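Local coordinates for cellobiose 2-epimerase (Spirochaeta thermophila DSM 6192, PDB 5ZIG), which probably catalyses the reversible epimerization of cellobiose to 4-O-beta-D-glucopyranosyl-D-mannose, inverting C2 of the reducing-end glucose, at residues G183-P188 against A243-G248; N192-I197 against I221-T226; H25-W30 against L64-Q69; A19-D24 against V353-G358. All blocks are in the same frame, centred on the assembly; numbering follows the deposited sequence.

Interaction 1 of 4, residues G183-P188 against A243-G248; sequences GETPAP and APMGGG
M245 alone carries the 243-248 side, reaching across to the backbone and small side chains of T185-P188; no hydrogen bond joins the two segments. The first kind of contact is methyl against carbonyl. The terminal CE of M245 sits 3.2 Å from T185 O and 3.4 Å from P186 O, so two successive carbonyl oxygens crowd the slightly polarised methyl group, while the CG2 of T185 lies farther off. The second kind is apolar. M245 SD rests 3.9 Å from A187 CB and 3.8 Å from P188 CD, the methionine and proline side chains crossing at about a right angle, and M245 CE is also 3.6 Å from A187 CA. The bend at the end of the methionine (chi3 65°) carries CE on toward the T185 and P186 carbonyls while SD lies by P188, and A187 touches both. Y237 is touched by the side chains of both A187 and M245, and pairs with M245 through the backbone. The contact lies at the surface, where the 183-188 loop, leading into strand 189-190, packs on M245 of the short, weakly bonded strand 244-245; with 237-238 between these two edge strands, they form a small antiparallel sheet carried by the loops of an (alpha/alpha)6 barrel.

Interaction 2 of 4, residues N192-I197 against I221-T226; sequences NTHLHI and ILIFRT
F224 pushes its ring from helix 221-226 against the backbone of H194 and L195. Its CB and CG stay close to their own helix, and chi1 of -87° sends the ring out edge first. CE2 is the first atom to meet the other helix, 3.9 Å from H194 O and 4.1 Å from H194 CB. CZ goes deepest: it lies 3.5 Å from both L195 N and L195 CA, with L195 CB 3.8 Å away and L195 CD1 at 4.0 Å. The peptide link from H194 to L195 thus runs past the ring's edge, near its plane, and the L195 and F224 side chains cross at about a right angle. Beside this, I223 CG2 approaches the H194 imidazole obliquely, at 4.4 Å from CD2. That imidazole is fixed by T190 O at ND1 and the Y164 backbone N at NE2, and W242 meets it edge-to-face. With an alanine here instead of F224, a gap is likely to open beside the H194-L195 peptide, leaving L195 less firmly packed. The axes of the two short segments approach to 10.9 Å at 141°; they belong to consecutive helices 191-208 and 211-228, a near-antiparallel helical hairpin such as builds the (alpha/alpha)6 barrel of this epimerase family.

Interaction 3 of 4, residues H25-W30 against L64-Q69; sequences HILPFW and LWTFSQ
L27 and F67 run alongside each other in opposite senses, and their ends make the middle of this buried contact. The leucine is extended, with CG anti to its carbonyl carbon (chi1 -64°) and chi2 near 180°, and its CD2 branch does the touching: it lies 4.0 Å from F67 CE1, approaching the ring obliquely. The same methyl passes T66, also in opposite sense, with L27 CD2 3.7 Å from T66 CG2. Threonine divides its two branches here. CG2 meets the leucine, whereas OG1 turns back to its own helix and bonds to R62 O, which satisfies the hydroxyl beside an otherwise apolar seam. F67 then reaches the next turn of the partner helix with its far end. Its CZ is 3.9 Å from W30 CB, which stands at the edge of the phenyl ring near its plane. Only the root of W30 takes part, since the indole leads away from helix 64-69. F29 CD2 sits 3.8 Å above one indole face, over its centre, and NE1 bonds to E359 OE2, so F29 covers one face and E359 ties down the N-H. Helix 77-94 backs the seam, Y79 touching L27 and A82 and A83 touching F67. The axes of segments 25-30 and 64-69 approach to 11.7 Å, their N-to-C directions at 123°, with a kink at P28 in the first helix. Helix 7-31 is thereby packed obliquely on helix 57-73, and I26 and T66 both touch S387 of the C-terminal helix 384-402, as expected where the two ends of the chain meet to close an (alpha/alpha)6 barrel.

Interaction 4 of 4, residues A19-D24 against V353-G358; sequences AAQLFD and VDREGG
The Q21 amide lies against the two V353 methyls, the side chains arriving from facing sides. Q21 OE1 is 3.7 Å from V353 CG2, and Q21 NE2 stands 3.7 Å from V353 CG1, so both polar ends of the amide rest on the valine. R355 comes in at the rim, its NH1 4.2 Å from Q21 NE2. Bends in the arginine at chi2 and chi3 carry the guanidinium back over V353, whose CG1 lies 3.6 Å above its plane, over the centre. In the next shell, W360 NE1 donates to Q21 OE1 and fixes the rotation of the amide, while R355 NH2 bonds to M349 O. A leucine in place of Q21 would probably leave W360 NE1 without its acceptor and the indole less firmly placed. Farther along, D354 turns the loop: its OD2 accepts from G357 N (2.8 Å, N-H...O 156°), met from above the carboxylate plane, and OD1 forms a salt bridge with K376. A CB on G357 would clash with that carboxylate. The Asx motif at D354 thus shapes the loop that follows helix 336-352, and V353 at its start joins it to the N-terminal helix 7-31 of the barrel.

Overall arrangement
The four contacts form two pairs on opposite sides of the chain's centre. Interactions 3 and 4 share helix 7-31, with centres 12 Å apart, and run on directly: I26 N lies 2.7 Å from Q21 O, a probable hydrogen bond in the wide turn, and H25 packs on D354 O. Across the molecule, interaction 2 is nested within the loop closed by interaction 1; their centres are 17 Å apart, and strand 189-190 leads from one to the other. Interactions 2 and 3, centres 27 Å apart, come within about 10 Å at their nearest atoms, both in the helical barrel whose interior holds the sugar site in related epimerases.

Interaction 1 of 4, residues G183-P188 against A243-G248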
loop_
_atom_site.group_PDB
_atom_site.type_symbol
_atom_site.label_atom_id
_atom_site.label_comp_id
_atom_site.label_asym_id
_atom_site.label_seq_id
_atom_site.Cartn_x
_atom_site.Cartn_y
_atom_site.Cartn_z
ATOM N N GLY A 183 -26.612 5.865 -7.474
ATOM C CA GLY A 183 -27.247 7.156 -7.595
ATOM C C GLY A 183 -26.516 8.439 -7.284
ATOM O O GLY A 183 -26.998 9.498 -7.578
ATOM N N GLU A 184 -25.352 8.336 -6.691
ATOM C CA GLU A 184 -24.608 9.524 -6.367
ATOM C C GLU A 184 -23.569 9.888 -7.392
ATOM O O GLU A 184 -22.946 9.040 -7.969
ATOM C CB GLU A 184 -24.068 9.482 -4.951
ATOM C CG GLU A 184 -22.934 8.523 -4.673
ATOM C CD GLU A 184 -22.590 8.391 -3.181
ATOM O OE1 GLU A 184 -22.729 9.320 -2.409
ATOM O OE2 GLU A 184 -22.134 7.355 -2.796
ATOM N N THR A 185 -23.439 11.186 -7.594
ATOM C CA THR A 185 -22.489 11.776 -8.495
ATOM C C THR A 185 -21.126 11.239 -8.178
ATOM O O THR A 185 -20.638 11.409 -7.090
ATOM C CB THR A 185 -22.397 13.279 -8.291
ATOM O OG1 THR A 185 -23.669 13.886 -8.476
ATOM C CG2 THR A 185 -21.433 13.838 -9.244
ATOM N N PRO A 186 -20.502 10.638 -9.160
ATOM C CA PRO A 186 -19.195 10.011 -8.929
ATOM C C PRO A 186 -18.118 11.064 -8.694
ATOM O O PRO A 186 -18.228 12.219 -9.126
ATOM C CB PRO A 186 -18.948 9.209 -10.218
ATOM C CG PRO A 186 -19.804 9.886 -11.264
ATOM C CD PRO A 186 -20.974 10.506 -10.555
ATOM N N ALA A 187 -17.075 10.654 -7.969
ATOM C CA ALA A 187 -16.044 11.606 -7.555
ATOM C C ALA A 187 -14.921 11.649 -8.587
ATOM O O ALA A 187 -14.406 10.593 -8.976
ATOM C CB ALA A 187 -15.480 11.227 -6.186
ATOM N N PRO A 188 -14.537 12.830 -9.081
ATOM C CA PRO A 188 -13.419 12.885 -10.036
ATOM C C PRO A 188 -12.058 12.641 -9.396
ATOM O O PRO A 188 -11.122 12.261 -10.115
ATOM C CB PRO A 188 -13.523 14.307 -10.623
ATOM C CG PRO A 188 -14.918 14.796 -10.254
ATOM C CD PRO A 188 -15.184 14.143 -8.924
ATOM N N ALA A 243 -13.460 20.244 -3.689
ATOM C CA ALA A 243 -14.544 20.261 -2.731
ATOM C C ALA A 243 -14.768 18.847 -2.190
ATOM O O ALA A 243 -14.721 17.869 -2.955
ATOM C CB ALA A 243 -15.820 20.811 -3.380
ATOM N N PRO A 244 -14.986 18.698 -0.881
ATOM C CA PRO A 244 -15.280 17.373 -0.315
ATOM C C PRO A 244 -16.567 16.773 -0.870
ATOM O O PRO A 244 -17.593 17.445 -0.983
ATOM C CB PRO A 244 -15.407 17.661 1.183
ATOM C CG PRO A 244 -14.598 18.912 1.377
ATOM C CD PRO A 244 -14.814 19.720 0.165
ATOM N N MET A 245 -16.517 15.489 -1.202
ATOM C CA MET A 245 -17.710 14.760 -1.606
ATOM C C MET A 245 -17.955 13.608 -0.638
ATOM O O MET A 245 -17.010 12.944 -0.204
ATOM C CB MET A 245 -17.580 14.231 -3.035
ATOM C CG MET A 245 -17.517 15.325 -4.082
ATOM S SD MET A 245 -17.115 14.686 -5.722
ATOM C CE MET A 245 -18.551 13.663 -6.079
ATOM N N GLY A 246 -19.227 13.386 -0.298
ATOM C CA GLY A 246 -19.559 12.316 0.626
ATOM C C GLY A 246 -18.916 12.535 1.979
ATOM O O GLY A 246 -18.782 13.665 2.459
ATOM N N GLY A 247 -18.504 11.448 2.608
ATOM C CA GLY A 247 -17.841 11.564 3.888
ATOM C C GLY A 247 -17.185 10.268 4.297
ATOM O O GLY A 247 -16.898 9.405 3.466
ATOM N N GLY A 248 -16.943 10.146 5.592
ATOM C CA GLY A 248 -16.436 8.917 6.166
ATOM C C GLY A 248 -14.945 8.971 6.439
ATOM O O GLY A 248 -14.209 9.831 5.947
#

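Interaction 2 of 4, residues N192-I197 against I221-T226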
loop_
_atom_site.group_PDB
_atom_site.type_symbol
_atom_site.label_atom_id
_atom_site.label_comp_id
_atom_site.label_asym_id
_atom_site.label_seq_id
_atom_site.Cartn_x
_atom_site.Cartn_y
_atom_site.Cartn_z
ATOM N N ASN A 192 -7.400 8.021 -2.035
ATOM C CA ASN A 192 -6.774 6.719 -2.164
ATOM C C ASN A 192 -5.788 6.703 -3.326
ATOM O O ASN A 192 -4.627 6.297 -3.174
ATOM C CB ASN A 192 -7.871 5.669 -2.336
ATOM C CG ASN A 192 -7.326 4.283 -2.372
ATOM O OD1 ASN A 192 -6.626 3.855 -1.454
ATOM N ND2 ASN A 192 -7.631 3.566 -3.441
ATOM N N THR A 193 -6.231 7.173 -4.494
ATOM C CA THR A 193 -5.349 7.229 -5.651
ATOM C C THR A 193 -4.215 8.226 -5.444
ATOM O O THR A 193 -3.070 7.976 -5.848
ATOM C CB THR A 193 -6.163 7.578 -6.897
ATOM O OG1 THR A 193 -6.990 6.454 -7.241
ATOM C CG2 THR A 193 -5.249 7.893 -8.047
ATOM N N HIS A 194 -4.499 9.354 -4.804
ATOM C CA HIS A 194 -3.434 10.325 -4.577
ATOM C C HIS A 194 -2.363 9.766 -3.651
ATOM O O HIS A 194 -1.166 9.983 -3.881
ATOM C CB HIS A 194 -4.014 11.631 -4.044
ATOM C CG HIS A 194 -4.581 12.493 -5.127
ATOM N ND1 HIS A 194 -5.853 12.315 -5.622
ATOM C CD2 HIS A 194 -4.025 13.482 -5.865
ATOM C CE1 HIS A 194 -6.074 13.192 -6.584
ATOM N NE2 HIS A 194 -4.981 13.910 -6.756
ATOM N N LEU A 195 -2.773 9.000 -2.630
ATOM C CA LEU A 195 -1.800 8.458 -1.684
ATOM C C LEU A 195 -0.886 7.463 -2.371
ATOM O O LEU A 195 0.320 7.414 -2.107
ATOM C CB LEU A 195 -2.511 7.795 -0.500
ATOM C CG LEU A 195 -1.613 7.116 0.552
ATOM C CD1 LEU A 195 -0.862 8.196 1.281
ATOM C CD2 LEU A 195 -2.392 6.285 1.570
ATOM N N HIS A 196 -1.419 6.634 -3.257
ATOM C CA HIS A 196 -0.532 5.628 -3.818
ATOM C C HIS A 196 0.312 6.172 -4.957
ATOM O O HIS A 196 1.351 5.583 -5.281
ATOM C CB HIS A 196 -1.346 4.391 -4.195
ATOM C CG HIS A 196 -1.774 3.617 -2.985
ATOM N ND1 HIS A 196 -0.945 2.708 -2.358
ATOM C CD2 HIS A 196 -2.909 3.665 -2.246
ATOM C CE1 HIS A 196 -1.569 2.199 -1.311
ATOM N NE2 HIS A 196 -2.756 2.772 -1.213
ATOM N N ILE A 197 -0.067 7.311 -5.521
ATOM C CA ILE A 197 0.845 7.965 -6.448
ATOM C C ILE A 197 2.036 8.529 -5.689
ATOM O O ILE A 197 3.196 8.362 -6.091
ATOM C CB ILE A 197 0.122 9.053 -7.254
ATOM C CG1 ILE A 197 -0.797 8.408 -8.291
ATOM C CG2 ILE A 197 1.153 9.930 -7.957
ATOM C CD1 ILE A 197 -2.037 9.242 -8.606
ATOM N N ILE A 221 2.505 16.673 -1.630
ATOM C CA ILE A 221 2.483 17.012 -0.208
ATOM C C ILE A 221 1.558 18.198 0.038
ATOM O O ILE A 221 0.777 18.202 0.999
ATOM C CB ILE A 221 3.914 17.269 0.315
ATOM C CG1 ILE A 221 4.684 15.951 0.390
ATOM C CG2 ILE A 221 3.866 17.849 1.710
ATOM C CD1 ILE A 221 6.036 15.969 -0.231
ATOM N N LEU A 222 1.604 19.203 -0.844
ATOM C CA LEU A 222 0.720 20.356 -0.688
ATOM C C LEU A 222 -0.747 19.979 -0.858
ATOM O O LEU A 222 -1.614 20.569 -0.205
ATOM C CB LEU A 222 1.099 21.459 -1.688
ATOM C CG LEU A 222 2.381 22.252 -1.397
ATOM C CD1 LEU A 222 2.818 22.983 -2.643
ATOM C CD2 LEU A 222 2.180 23.236 -0.251
ATOM N N ILE A 223 -1.050 19.024 -1.745
ATOM C CA ILE A 223 -2.421 18.547 -1.887
ATOM C C ILE A 223 -2.884 17.923 -0.574
ATOM O O ILE A 223 -3.985 18.204 -0.074
ATOM C CB ILE A 223 -2.514 17.537 -3.049
ATOM C CG1 ILE A 223 -2.102 18.179 -4.367
ATOM C CG2 ILE A 223 -3.902 16.900 -3.121
ATOM C CD1 ILE A 223 -2.978 19.327 -4.785
ATOM N N PHE A 224 -2.038 17.066 0.003
ATOM C CA PHE A 224 -2.374 16.419 1.266
ATOM C C PHE A 224 -2.470 17.433 2.396
ATOM O O PHE A 224 -3.432 17.403 3.165
ATOM C CB PHE A 224 -1.352 15.326 1.580
ATOM C CG PHE A 224 -1.691 13.992 0.953
ATOM C CD1 PHE A 224 -2.559 13.112 1.596
ATOM C CD2 PHE A 224 -1.170 13.629 -0.287
ATOM C CE1 PHE A 224 -2.885 11.887 1.018
ATOM C CE2 PHE A 224 -1.485 12.407 -0.873
ATOM C CZ PHE A 224 -2.349 11.535 -0.222
ATOM N N ARG A 225 -1.518 18.379 2.472
ATOM C CA ARG A 225 -1.563 19.395 3.527
ATOM C C ARG A 225 -2.814 20.256 3.430
ATOM O O ARG A 225 -3.376 20.660 4.456
ATOM C CB ARG A 225 -0.327 20.302 3.479
ATOM C CG ARG A 225 -0.233 21.256 4.682
ATOM C CD ARG A 225 -0.101 20.420 5.969
ATOM N NE ARG A 225 -0.201 21.171 7.221
ATOM C CZ ARG A 225 -1.342 21.374 7.874
ATOM N NH1 ARG A 225 -2.482 20.900 7.384
ATOM N NH2 ARG A 225 -1.352 22.057 9.008
ATOM N N THR A 226 -3.260 20.562 2.208
ATOM C CA THR A 226 -4.300 21.573 2.035
ATOM C C THR A 226 -5.678 20.975 1.791
ATOM O O THR A 226 -6.661 21.443 2.371
ATOM C CB THR A 226 -3.967 22.530 0.871
ATOM O OG1 THR A 226 -2.650 23.076 1.021
ATOM C CG2 THR A 226 -4.968 23.663 0.827
#

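Interaction 3 of 4, residues H25-W30 against L64-Q69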
loop_
_atom_site.group_PDB
_atom_site.type_symbol
_atom_site.label_atom_id
_atom_site.label_comp_id
_atom_site.label_asym_id
_atom_site.label_seq_id
_atom_site.Cartn_x
_atom_site.Cartn_y
_atom_site.Cartn_z
ATOM N N HIS A 25 5.893 -18.137 6.174
ATOM C CA HIS A 25 4.444 -18.183 6.037
ATOM C C HIS A 25 3.949 -17.426 4.808
ATOM O O HIS A 25 3.285 -18.018 3.949
ATOM C CB HIS A 25 3.801 -17.639 7.319
ATOM C CG HIS A 25 2.347 -17.963 7.443
ATOM N ND1 HIS A 25 1.886 -19.166 7.941
ATOM C CD2 HIS A 25 1.244 -17.239 7.127
ATOM C CE1 HIS A 25 0.562 -19.165 7.929
ATOM N NE2 HIS A 25 0.150 -18.012 7.423
ATOM N N ILE A 26 4.248 -16.137 4.684
ATOM C CA ILE A 26 3.641 -15.337 3.617
ATOM C C ILE A 26 4.219 -15.729 2.261
ATOM O O ILE A 26 3.496 -16.197 1.377
ATOM C CB ILE A 26 3.815 -13.831 3.884
ATOM C CG1 ILE A 26 2.809 -13.361 4.944
ATOM C CG2 ILE A 26 3.565 -13.023 2.593
ATOM C CD1 ILE A 26 3.343 -12.238 5.872
ATOM N N LEU A 27 5.535 -15.549 2.080
ATOM C CA LEU A 27 6.146 -15.830 0.778
ATOM C C LEU A 27 5.914 -17.266 0.298
ATOM O O LEU A 27 5.571 -17.448 -0.885
ATOM C CB LEU A 27 7.642 -15.474 0.818
ATOM C CG LEU A 27 7.991 -13.985 1.032
ATOM C CD1 LEU A 27 9.506 -13.723 1.157
ATOM C CD2 LEU A 27 7.431 -13.132 -0.137
ATOM N N PRO A 28 6.055 -18.311 1.120
ATOM C CA PRO A 28 5.818 -19.668 0.589
ATOM C C PRO A 28 4.407 -19.874 0.076
ATOM O O PRO A 28 4.211 -20.633 -0.876
ATOM C CB PRO A 28 6.120 -20.581 1.788
ATOM C CG PRO A 28 7.037 -19.785 2.642
ATOM C CD PRO A 28 6.604 -18.356 2.494
ATOM N N PHE A 29 3.417 -19.206 0.657
ATOM C CA PHE A 29 2.062 -19.373 0.162
ATOM C C PHE A 29 1.925 -18.759 -1.225
ATOM O O PHE A 29 1.344 -19.373 -2.124
ATOM C CB PHE A 29 1.075 -18.754 1.149
ATOM C CG PHE A 29 -0.334 -18.650 0.638
ATOM C CD1 PHE A 29 -1.284 -19.613 0.987
ATOM C CD2 PHE A 29 -0.735 -17.564 -0.118
ATOM C CE1 PHE A 29 -2.600 -19.500 0.563
ATOM C CE2 PHE A 29 -2.045 -17.457 -0.569
ATOM C CZ PHE A 29 -2.976 -18.434 -0.213
ATOM N N TRP A 30 2.484 -17.565 -1.433
ATOM C CA TRP A 30 2.325 -16.922 -2.735
ATOM C C TRP A 30 3.185 -17.598 -3.792
ATOM O O TRP A 30 2.758 -17.717 -4.944
ATOM C CB TRP A 30 2.630 -15.431 -2.624
ATOM C CG TRP A 30 1.567 -14.745 -1.861
ATOM C CD1 TRP A 30 1.667 -14.209 -0.604
ATOM C CD2 TRP A 30 0.207 -14.547 -2.278
ATOM N NE1 TRP A 30 0.455 -13.678 -0.224
ATOM C CE2 TRP A 30 -0.452 -13.862 -1.240
ATOM C CE3 TRP A 30 -0.512 -14.864 -3.443
ATOM C CZ2 TRP A 30 -1.809 -13.504 -1.320
ATOM C CZ3 TRP A 30 -1.850 -14.492 -3.525
ATOM C CH2 TRP A 30 -2.479 -13.822 -2.473
ATOM N N LEU A 64 4.863 -8.390 -7.961
ATOM C CA LEU A 64 6.162 -7.948 -8.462
ATOM C C LEU A 64 6.938 -7.185 -7.389
ATOM O O LEU A 64 8.128 -7.443 -7.170
ATOM C CB LEU A 64 5.998 -7.079 -9.709
ATOM C CG LEU A 64 7.381 -6.620 -10.235
ATOM C CD1 LEU A 64 8.307 -7.821 -10.452
ATOM C CD2 LEU A 64 7.329 -5.739 -11.512
ATOM N N TRP A 65 6.286 -6.218 -6.732
ATOM C CA TRP A 65 6.966 -5.456 -5.689
ATOM C C TRP A 65 7.396 -6.380 -4.556
ATOM O O TRP A 65 8.549 -6.343 -4.120
ATOM C CB TRP A 65 6.073 -4.323 -5.162
ATOM C CG TRP A 65 6.755 -3.445 -4.097
ATOM C CD1 TRP A 65 7.449 -2.280 -4.310
ATOM C CD2 TRP A 65 6.784 -3.671 -2.674
ATOM N NE1 TRP A 65 7.904 -1.775 -3.116
ATOM C CE2 TRP A 65 7.506 -2.606 -2.097
ATOM C CE3 TRP A 65 6.251 -4.659 -1.836
ATOM C CZ2 TRP A 65 7.736 -2.516 -0.721
ATOM C CZ3 TRP A 65 6.485 -4.563 -0.457
ATOM C CH2 TRP A 65 7.208 -3.496 0.077
ATOM N N THR A 66 6.501 -7.266 -4.120
ATOM C CA THR A 66 6.814 -8.117 -2.975
ATOM C C THR A 66 8.055 -8.970 -3.235
ATOM O O THR A 66 8.980 -8.994 -2.416
ATOM C CB THR A 66 5.609 -8.989 -2.623
ATOM O OG1 THR A 66 4.611 -8.184 -1.980
ATOM C CG2 THR A 66 6.013 -10.137 -1.690
ATOM N N PHE A 67 8.123 -9.637 -4.390
ATOM C CA PHE A 67 9.224 -10.566 -4.620
ATOM C C PHE A 67 10.528 -9.873 -4.991
ATOM O O PHE A 67 11.605 -10.456 -4.787
ATOM C CB PHE A 67 8.838 -11.596 -5.686
ATOM C CG PHE A 67 7.904 -12.650 -5.150
ATOM C CD1 PHE A 67 8.388 -13.676 -4.364
ATOM C CD2 PHE A 67 6.550 -12.571 -5.375
ATOM C CE1 PHE A 67 7.537 -14.631 -3.845
ATOM C CE2 PHE A 67 5.690 -13.524 -4.871
ATOM C CZ PHE A 67 6.173 -14.547 -4.104
ATOM N N SER A 68 10.456 -8.662 -5.534
ATOM C CA SER A 68 11.657 -7.842 -5.674
ATOM C C SER A 68 12.277 -7.537 -4.306
ATOM O O SER A 68 13.481 -7.719 -4.097
ATOM C CB SER A 68 11.295 -6.554 -6.397
ATOM O OG SER A 68 10.878 -6.819 -7.727
ATOM N N GLN A 69 11.460 -7.053 -3.372
ATOM C CA GLN A 69 11.941 -6.664 -2.049
ATOM C C GLN A 69 12.432 -7.871 -1.270
ATOM O O GLN A 69 13.408 -7.771 -0.514
ATOM C CB GLN A 69 10.830 -5.944 -1.285
ATOM C CG GLN A 69 10.340 -4.679 -2.006
ATOM C CD GLN A 69 11.341 -3.549 -1.925
ATOM O OE1 GLN A 69 12.268 -3.592 -1.110
ATOM N NE2 GLN A 69 11.157 -2.522 -2.763
#

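Interaction 4 of 4, residues A19-D24 against V353-G358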
loop_
_atom_site.group_PDB
_atom_site.type_symbol
_atom_site.label_atom_id
_atom_site.label_comp_id
_atom_site.label_asym_id
_atom_site.label_seq_id
_atom_site.Cartn_x
_atom_site.Cartn_y
_atom_site.Cartn_z
ATOM N N ALA A 19 10.154 -11.938 10.801
ATOM C CA ALA A 19 10.974 -12.668 9.841
ATOM C C ALA A 19 10.378 -14.032 9.512
ATOM O O ALA A 19 10.408 -14.463 8.350
ATOM C CB ALA A 19 12.396 -12.824 10.374
ATOM N N ALA A 20 9.856 -14.737 10.523
ATOM C CA ALA A 20 9.242 -16.039 10.278
ATOM C C ALA A 20 7.986 -15.892 9.423
ATOM O O ALA A 20 7.764 -16.660 8.481
ATOM C CB ALA A 20 8.906 -16.727 11.605
ATOM N N GLN A 21 7.151 -14.912 9.751
ATOM C CA GLN A 21 5.952 -14.665 8.971
ATOM C C GLN A 21 6.293 -14.419 7.504
ATOM O O GLN A 21 5.781 -15.117 6.621
ATOM C CB GLN A 21 5.196 -13.482 9.557
ATOM C CG GLN A 21 4.296 -13.880 10.671
ATOM C CD GLN A 21 3.174 -14.759 10.192
ATOM O OE1 GLN A 21 2.515 -14.453 9.196
ATOM N NE2 GLN A 21 2.940 -15.859 10.901
ATOM N N LEU A 22 7.167 -13.432 7.229
ATOM C CA LEU A 22 7.589 -13.137 5.857
ATOM C C LEU A 22 8.111 -14.381 5.149
ATOM O O LEU A 22 7.571 -14.785 4.114
ATOM C CB LEU A 22 8.664 -12.034 5.823
ATOM C CG LEU A 22 9.059 -11.616 4.385
ATOM C CD1 LEU A 22 7.830 -11.019 3.681
ATOM C CD2 LEU A 22 10.232 -10.648 4.266
ATOM N N PHE A 23 9.164 -15.004 5.699
ATOM C CA PHE A 23 9.887 -15.993 4.917
ATOM C C PHE A 23 9.347 -17.418 5.068
ATOM O O PHE A 23 9.579 -18.252 4.181
ATOM C CB PHE A 23 11.381 -15.975 5.266
ATOM C CG PHE A 23 12.090 -14.673 4.950
ATOM C CD1 PHE A 23 12.279 -14.250 3.640
ATOM C CD2 PHE A 23 12.583 -13.872 5.974
ATOM C CE1 PHE A 23 12.933 -13.057 3.354
ATOM C CE2 PHE A 23 13.238 -12.676 5.693
ATOM C CZ PHE A 23 13.417 -12.272 4.385
ATOM N N ASP A 24 8.637 -17.732 6.153
ATOM C CA ASP A 24 8.143 -19.088 6.334
ATOM C C ASP A 24 6.649 -19.230 6.094
ATOM O O ASP A 24 6.188 -20.351 5.840
ATOM C CB ASP A 24 8.472 -19.600 7.749
ATOM C CG ASP A 24 9.961 -19.583 8.041
ATOM O OD1 ASP A 24 10.756 -19.784 7.109
ATOM O OD2 ASP A 24 10.341 -19.363 9.204
ATOM N N VAL A 353 -3.435 -14.380 11.271
ATOM C CA VAL A 353 -2.657 -15.449 10.659
ATOM C C VAL A 353 -3.529 -16.696 10.559
ATOM O O VAL A 353 -4.168 -17.109 11.535
ATOM C CB VAL A 353 -1.373 -15.701 11.463
ATOM C CG1 VAL A 353 -0.605 -16.890 10.929
ATOM C CG2 VAL A 353 -0.489 -14.476 11.412
ATOM N N ASP A 354 -3.566 -17.294 9.390
ATOM C CA ASP A 354 -4.288 -18.495 9.175
ATOM C C ASP A 354 -3.291 -19.583 9.069
ATOM O O ASP A 354 -2.785 -19.828 8.032
ATOM C CB ASP A 354 -5.121 -18.435 7.905
ATOM C CG ASP A 354 -5.917 -19.710 7.644
ATOM O OD1 ASP A 354 -6.550 -19.783 6.621
ATOM O OD2 ASP A 354 -5.913 -20.627 8.433
ATOM N N ARG A 355 -3.033 -20.246 10.186
ATOM C CA ARG A 355 -2.110 -21.354 10.198
ATOM C C ARG A 355 -2.684 -22.638 9.552
ATOM O O ARG A 355 -1.958 -23.494 9.127
ATOM C CB ARG A 355 -1.585 -21.598 11.593
ATOM C CG ARG A 355 -0.669 -20.519 12.106
ATOM C CD ARG A 355 -0.893 -20.399 13.563
ATOM N NE ARG A 355 -0.797 -19.073 14.103
ATOM C CZ ARG A 355 0.290 -18.329 14.113
ATOM N NH1 ARG A 355 1.393 -18.734 13.525
ATOM N NH2 ARG A 355 0.239 -17.159 14.682
ATOM N N GLU A 356 -3.991 -22.726 9.464
ATOM C CA GLU A 356 -4.615 -23.844 8.811
ATOM C C GLU A 356 -4.582 -23.751 7.288
ATOM O O GLU A 356 -3.943 -24.511 6.644
ATOM C CB GLU A 356 -6.058 -23.974 9.265
ATOM C CG GLU A 356 -6.219 -24.543 10.639
ATOM C CD GLU A 356 -5.943 -26.017 10.678
ATOM O OE1 GLU A 356 -6.615 -26.784 9.953
ATOM O OE2 GLU A 356 -5.059 -26.412 11.467
ATOM N N GLY A 357 -5.275 -22.773 6.751
ATOM C CA GLY A 357 -5.391 -22.586 5.339
ATOM C C GLY A 357 -4.374 -21.717 4.634
ATOM O O GLY A 357 -4.480 -21.511 3.454
ATOM N N GLY A 358 -3.424 -21.175 5.374
ATOM C CA GLY A 358 -2.371 -20.363 4.804
ATOM C C GLY A 358 -2.595 -18.874 4.779
ATOM O O GLY A 358 -3.673 -18.429 4.904
#